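Probable nitrite reductase [nad(p)h] small subunit NIRD (Mycobacterium tuberculosis, PDB 4AIV) is the small subunit that associates with NirB in the NADH-dependent nitrite reductase and is probably required for reduction of nitrite to ammonium. Local coordinates at residues Ser33-Leu37 and Ala47-Val51; Val9-Ala13 and Val27-Asp31. One frame throughout, in Å; residues are numbered along the deposited sequence.

Contact 1 (Ser33-Leu37 and Ala47-Val51); sequences SQVAL and AVGNV
Ala36 and Val48 face each other as the hydrogen-bonded pair of an antiparallel ladder, each peptide N-H given to the other's carbonyl. Ala36 N lies 2.6 Å from Val48 O, with the donor nearly on the line of the carbonyl bond, while Val48 N reaches Ala36 O at 3.0 Å. Beyond Gly49 the ladder gains one more rung, Asn50 N to Gln34 O at 3.1 Å, but here the donor stands 45° out of the carbonyl plane, as the chain leaves the strand. Ala36 O, which accepts from Val48 N, is also approached by the CA-H of Ala47, 3.3 Å away from CA.

The small side chains of Ala36 and Ala47 suit this close pairing. On one face the methyl CB of Ala47 meets Val35 CG1 at 3.6 Å, a branch swung anti to the backbone N (chi1 151°), and Leu37 CD1 lies near the same methyl. On the other, Ala36 CB has Val48 CG2 and Asn50 OD1 for neighbours, the oxygen at 3.5 Å. Asn50 leans back over the strand, its CB packed against Gln34 CB at 3.9 Å, and the two amide planes are turned 55° apart.

Further out, Ser61 N donates to the side-chain oxygen OD1 of the buried Asn50, which satisfies it and ties the end of the hairpin to a following loop. Tyr101 on strand 100-105 bonds to the backbone of Ala47 and touches Val35, while Ile111 and Val113 cover Leu37. The chemistry implies a largely buried hairpin in which backbone bonds carry the polar load and aliphatic groups fill both faces.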
ATOM      1  N   SER A  33      -6.739   4.745  10.264  1.00 12.53           N
ATOM      2  CA  SER A  33      -5.989   4.982   9.026  1.00 13.22           C
ATOM      3  C   SER A  33      -6.481   4.025   7.941  1.00 10.51           C
ATOM      4  O   SER A  33      -6.791   2.863   8.224  1.00 12.28           O
ATOM      5  CB  SER A  33      -4.483   4.759   9.231  1.00 14.61           C
ATOM      6  OG  SER A  33      -3.996   5.513  10.321  1.00 16.12           O
ATOM      7  N   GLN A  34      -6.558   4.521   6.711  1.00 11.41           N
ATOM      8  CA  GLN A  34      -7.003   3.717   5.583  1.00 14.02           C
ATOM      9  C   GLN A  34      -5.798   3.427   4.733  1.00  9.87           C
ATOM     10  O   GLN A  34      -5.024   4.332   4.405  1.00 12.88           O
ATOM     11  CB  GLN A  34      -8.024   4.465   4.727  1.00 14.81           C
ATOM     12  CG  GLN A  34      -9.160   5.081   5.473  1.00 24.15           C
ATOM     13  CD  GLN A  34     -10.075   5.794   4.517  1.00 32.58           C
ATOM     14  OE1 GLN A  34     -10.054   5.516   3.312  1.00 30.15           O
ATOM     15  NE2 GLN A  34     -10.871   6.725   5.030  1.00 40.30           N
ATOM     16  N   VAL A  35      -5.665   2.166   4.348  1.00 10.67           N
ATOM     17  CA  VAL A  35      -4.457   1.677   3.711  1.00  9.71           C
ATOM     18  C   VAL A  35      -4.779   0.931   2.412  1.00 11.29           C
ATOM     19  O   VAL A  35      -5.771   0.207   2.346  1.00 10.65           O
ATOM     20  CB  VAL A  35      -3.732   0.747   4.704  1.00 14.05           C
ATOM     21  CG1 VAL A  35      -2.928  -0.304   3.990  1.00 13.00           C
ATOM     22  CG2 VAL A  35      -2.879   1.579   5.662  1.00 11.93           C
ATOM     23  N   ALA A  36      -3.971   1.142   1.372  1.00  7.18           N
ATOM     24  CA  ALA A  36      -4.065   0.325   0.164  1.00  8.37           C
ATOM     25  C   ALA A  36      -2.991  -0.764   0.244  1.00  9.46           C
ATOM     26  O   ALA A  36      -1.788  -0.458   0.277  1.00  7.63           O
ATOM     27  CB  ALA A  36      -3.870   1.181  -1.088  1.00  7.54           C
ATOM     28  N   LEU A  37      -3.428  -2.020   0.287  1.00  6.86           N
ATOM     29  CA  LEU A  37      -2.524  -3.160   0.431  1.00  8.62           C
ATOM     30  C   LEU A  37      -2.413  -3.949  -0.872  1.00  9.49           C
ATOM     31  O   LEU A  37      -3.428  -4.302  -1.475  1.00 10.26           O
ATOM     32  CB  LEU A  37      -3.021  -4.088   1.547  1.00  7.09           C
ATOM     33  CG  LEU A  37      -2.241  -5.400   1.772  1.00  9.35           C
ATOM     34  CD1 LEU A  37      -0.815  -5.150   2.331  1.00  8.06           C
ATOM     35  CD2 LEU A  37      -3.028  -6.351   2.683  1.00  5.74           C
ATOM     36  N   ALA A  47       2.030  -1.731   1.793  1.00  7.63           N
ATOM     37  CA  ALA A  47       0.874  -0.955   2.248  1.00  8.55           C
ATOM     38  C   ALA A  47       1.168   0.534   2.167  1.00  8.30           C
ATOM     39  O   ALA A  47       2.146   1.024   2.766  1.00  7.25           O
ATOM     40  CB  ALA A  47       0.492  -1.347   3.677  1.00  7.97           C
ATOM     41  N   VAL A  48       0.334   1.252   1.411  1.00  7.80           N
ATOM     42  CA  VAL A  48       0.464   2.699   1.294  1.00  8.29           C
ATOM     43  C   VAL A  48      -0.879   3.370   1.613  1.00  8.93           C
ATOM     44  O   VAL A  48      -1.913   2.699   1.705  1.00  8.49           O
ATOM     45  CB  VAL A  48       0.975   3.145  -0.114  1.00  7.58           C
ATOM     46  CG1 VAL A  48       2.380   2.591  -0.382  1.00  8.50           C
ATOM     47  CG2 VAL A  48       0.004   2.719  -1.211  1.00  8.65           C
ATOM     48  N   GLY A  49      -0.858   4.683   1.804  1.00  8.01           N
ATOM     49  CA  GLY A  49      -2.090   5.426   2.036  1.00 10.80           C
ATOM     50  C   GLY A  49      -3.145   5.130   0.977  1.00  9.42           C
ATOM     51  O   GLY A  49      -2.838   5.063  -0.210  1.00  8.73           O
ATOM     52  N   ASN A  50      -4.387   4.936   1.404  1.00  6.35           N
ATOM     53  CA  ASN A  50      -5.473   4.637   0.468  1.00  9.68           C
ATOM     54  C   ASN A  50      -6.053   5.893  -0.195  1.00 11.17           C
ATOM     55  O   ASN A  50      -6.816   5.811  -1.173  1.00  9.67           O
ATOM     56  CB  ASN A  50      -6.587   3.861   1.177  1.00  8.78           C
ATOM     57  CG  ASN A  50      -7.494   3.133   0.209  1.00 15.42           C
ATOM     58  OD1 ASN A  50      -7.040   2.599  -0.814  1.00 13.76           O
ATOM     59  ND2 ASN A  50      -8.786   3.110   0.519  1.00 10.26           N
ATOM     60  N   VAL A  51      -5.696   7.057   0.336  1.00  8.94           N
ATOM     61  CA  VAL A  51      -6.242   8.307  -0.179  1.00 11.33           C
ATOM     62  C   VAL A  51      -5.311   8.960  -1.205  1.00 12.32           C
ATOM     63  O   VAL A  51      -4.147   9.251  -0.912  1.00  9.87           O
ATOM     64  CB  VAL A  51      -6.557   9.299   0.961  1.00 13.23           C
ATOM     65  CG1 VAL A  51      -7.135  10.589   0.395  1.00 13.06           C
ATOM     66  CG2 VAL A  51      -7.511   8.665   1.968  1.00 11.75           C
TER

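Contact 2 (Val9-Ala13 and Val27-Asp31); sequences VWTTA and VLLDD
Strand 9-13 and the segment 27-31 run in roughly opposite directions, 149° apart, yet their backbones do not pair: Thr11 and Leu29 CA atoms are 5.7 Å apart and those of Ala13 and Val27 are 6.5 Å apart. Side chains and one water bridge the gap instead.

Thr11 makes the largest contribution. Its hydroxyl and methyl divide the work: with CG2 anti to the backbone N, that methyl reaches Leu28 O, while OG1 turns to the Asp30 peptide. The bond from Asp30 N to Thr11 OG1 is weak, 3.3 Å long with an angle of 127° at the hydrogen. The hydroxyl gives its own proton to a water 2.6 Å from OG1. That water in turn donates to Val9 O and to Asp30 OD1, so three polar groups from the two segments share it. A threonine suits this place because it offers both a hydroxyl to the water and apolar carbon to Leu29, whose CD2 lies 3.8 Å from Thr11 CB.

At one end Val9 CG1 sits 3.5 Å from Asp30 OD1, the two side chains crossing at about a right angle; Asp30 also forms a salt bridge to Arg115, which probably favours its ionised form. At the other end, where the backbones are farther apart, the Ala13 methyl CB packs against Val27 CG2 at 4.1 Å, an apolar finish to the contact.

Strands 7-15 and 25-28 are the outermost of the six-stranded antiparallel sheet. Their coming together through side chains and water is consistent with the sheet curling towards a barrel, as in the Rieske-like fold of this family.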
ATOM      1  N   VAL A   9       2.087  -1.032  15.777  1.00 14.88           N
ATOM      2  CA  VAL A   9       0.777  -1.558  16.127  1.00 14.56           C
ATOM      3  C   VAL A   9       0.205  -2.278  14.923  1.00 12.57           C
ATOM      4  O   VAL A   9      -0.182  -1.640  13.934  1.00 10.29           O
ATOM      5  CB  VAL A   9      -0.172  -0.459  16.591  1.00 13.18           C
ATOM      6  CG1 VAL A   9      -1.539  -1.065  16.941  1.00 14.57           C
ATOM      7  CG2 VAL A   9       0.427   0.275  17.784  1.00 14.83           C
ATOM      8  N   TRP A  10       0.173  -3.608  15.006  1.00 10.27           N
ATOM      9  CA  TRP A  10      -0.166  -4.444  13.857  1.00 11.50           C
ATOM     10  C   TRP A  10      -1.661  -4.684  13.734  1.00 13.42           C
ATOM     11  O   TRP A  10      -2.343  -4.998  14.714  1.00 11.24           O
ATOM     12  CB  TRP A  10       0.582  -5.791  13.914  1.00  9.62           C
ATOM     13  CG  TRP A  10       2.080  -5.633  13.793  1.00  9.95           C
ATOM     14  CD1 TRP A  10       2.985  -5.582  14.814  1.00 10.61           C
ATOM     15  CD2 TRP A  10       2.823  -5.480  12.574  1.00 11.12           C
ATOM     16  NE1 TRP A  10       4.259  -5.427  14.304  1.00 13.70           N
ATOM     17  CE2 TRP A  10       4.189  -5.349  12.936  1.00 13.45           C
ATOM     18  CE3 TRP A  10       2.485  -5.440  11.218  1.00  9.48           C
ATOM     19  CZ2 TRP A  10       5.202  -5.186  11.982  1.00 14.90           C
ATOM     20  CZ3 TRP A  10       3.493  -5.276  10.270  1.00 10.58           C
ATOM     21  CH2 TRP A  10       4.834  -5.156  10.661  1.00 13.24           C
ATOM     22  N   THR A  11      -2.153  -4.526  12.509  1.00  9.40           N
ATOM     23  CA  THR A  11      -3.496  -4.933  12.142  1.00 11.81           C
ATOM     24  C   THR A  11      -3.382  -6.114  11.189  1.00 11.37           C
ATOM     25  O   THR A  11      -2.668  -6.047  10.185  1.00 10.93           O
ATOM     26  CB  THR A  11      -4.262  -3.785  11.447  1.00  9.71           C
ATOM     27  OG1 THR A  11      -4.454  -2.706  12.371  1.00 12.23           O
ATOM     28  CG2 THR A  11      -5.624  -4.258  10.946  1.00 13.05           C
ATOM     29  N   THR A  12      -4.082  -7.199  11.498  1.00 12.00           N
ATOM     30  CA  THR A  12      -4.088  -8.368  10.625  1.00 15.10           C
ATOM     31  C   THR A  12      -5.042  -8.130   9.462  1.00 16.76           C
ATOM     32  O   THR A  12      -6.232  -7.896   9.673  1.00 14.34           O
ATOM     33  CB  THR A  12      -4.498  -9.639  11.407  1.00 14.40           C
ATOM     34  OG1 THR A  12      -3.501  -9.913  12.391  1.00 17.27           O
ATOM     35  CG2 THR A  12      -4.626 -10.846  10.485  1.00 16.49           C
ATOM     36  N   ALA A  13      -4.512  -8.161   8.238  1.00 11.50           N
ATOM     37  CA  ALA A  13      -5.323  -7.913   7.047  1.00 12.15           C
ATOM     38  C   ALA A  13      -6.083  -9.160   6.603  1.00 18.20           C
ATOM     39  O   ALA A  13      -7.316  -9.175   6.571  1.00 18.35           O
ATOM     40  CB  ALA A  13      -4.448  -7.375   5.884  1.00  8.35           C
ATOM     41  N   VAL A  27      -7.552  -1.585   3.584  1.00 11.85           N
ATOM     42  CA  VAL A  27      -7.478  -2.143   4.930  1.00 11.85           C
ATOM     43  C   VAL A  27      -7.618  -1.008   5.946  1.00 12.25           C
ATOM     44  O   VAL A  27      -7.040   0.065   5.774  1.00 11.10           O
ATOM     45  CB  VAL A  27      -6.129  -2.878   5.154  1.00 12.17           C
ATOM     46  CG1 VAL A  27      -6.026  -3.428   6.577  1.00 12.98           C
ATOM     47  CG2 VAL A  27      -5.960  -3.992   4.132  1.00 13.35           C
ATOM     48  N   LEU A  28      -8.381  -1.253   7.005  1.00 11.96           N
ATOM     49  CA  LEU A  28      -8.589  -0.264   8.058  1.00 12.05           C
ATOM     50  C   LEU A  28      -7.710  -0.599   9.264  1.00 11.27           C
ATOM     51  O   LEU A  28      -7.838  -1.672   9.851  1.00 13.41           O
ATOM     52  CB  LEU A  28     -10.072  -0.257   8.463  1.00 11.64           C
ATOM     53  CG  LEU A  28     -10.552   0.703   9.554  1.00 13.30           C
ATOM     54  CD1 LEU A  28     -10.491   2.134   9.062  1.00 12.27           C
ATOM     55  CD2 LEU A  28     -11.985   0.354  10.018  1.00 11.19           C
ATOM     56  N   LEU A  29      -6.821   0.312   9.648  1.00 10.67           N
ATOM     57  CA  LEU A  29      -5.950   0.048  10.790  1.00 11.47           C
ATOM     58  C   LEU A  29      -6.651   0.406  12.100  1.00 14.62           C
ATOM     59  O   LEU A  29      -7.729   1.007  12.100  1.00 10.91           O
ATOM     60  CB  LEU A  29      -4.621   0.791  10.663  1.00  7.41           C
ATOM     61  CG  LEU A  29      -3.826   0.571   9.370  1.00 11.48           C
ATOM     62  CD1 LEU A  29      -2.482   1.321   9.429  1.00 11.47           C
ATOM     63  CD2 LEU A  29      -3.627  -0.929   9.089  1.00 11.43           C
ATOM     64  N   ASP A  30      -6.027   0.033  13.212  1.00 13.27           N
ATOM     65  CA  ASP A  30      -6.638   0.169  14.532  1.00 16.01           C
ATOM     66  C   ASP A  30      -7.044   1.612  14.862  1.00 17.64           C
ATOM     67  O   ASP A  30      -8.035   1.837  15.564  1.00 14.39           O
ATOM     68  CB  ASP A  30      -5.671  -0.358  15.591  1.00 15.46           C
ATOM     69  CG  ASP A  30      -4.533   0.592  15.843  1.00 17.29           C
ATOM     70  OD1 ASP A  30      -3.713   0.820  14.914  1.00 13.98           O
ATOM     71  OD2 ASP A  30      -4.472   1.137  16.965  1.00 20.32           O
ATOM     72  N   ASP A  31      -6.302   2.590  14.339  1.00 12.66           N
ATOM     73  CA  ASP A  31      -6.588   3.995  14.642  1.00 15.93           C
ATOM     74  C   ASP A  31      -7.460   4.664  13.578  1.00 13.39           C
ATOM     75  O   ASP A  31      -7.693   5.869  13.625  1.00 13.13           O
ATOM     76  CB  ASP A  31      -5.291   4.788  14.829  1.00 16.94           C
ATOM     77  CG  ASP A  31      -4.583   5.063  13.517  1.00 19.80           C
ATOM     78  OD1 ASP A  31      -4.806   4.310  12.540  1.00 17.26           O
ATOM     79  OD2 ASP A  31      -3.790   6.027  13.462  1.00 29.00           O
TER
HETATM   80  O   HOH W   1      -2.731  -0.917  13.169  1.00 13.61           O

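Contact 1 lies in the core of the domain and contact 2 at its surface, their centres about 10 Å apart. Both belong to the same antiparallel sheet: contact 1 joins two neighbouring inner strands, whereas contact 2 brings the sheet's two outer strands towards each other. Strand 25-28 connects them, since Val27 N probably bonds to Val35 O, and the apolar side chains also merge, Leu37 CD2 against Ala13 CB and Val35 CG2 against Leu29 CD1. The chemistry follows position. Backbone hydrogen bonds with aliphatic cover serve the buried hairpin; a shared water, a weak bond to a hydroxyl and a charged carboxylate serve the more open edge.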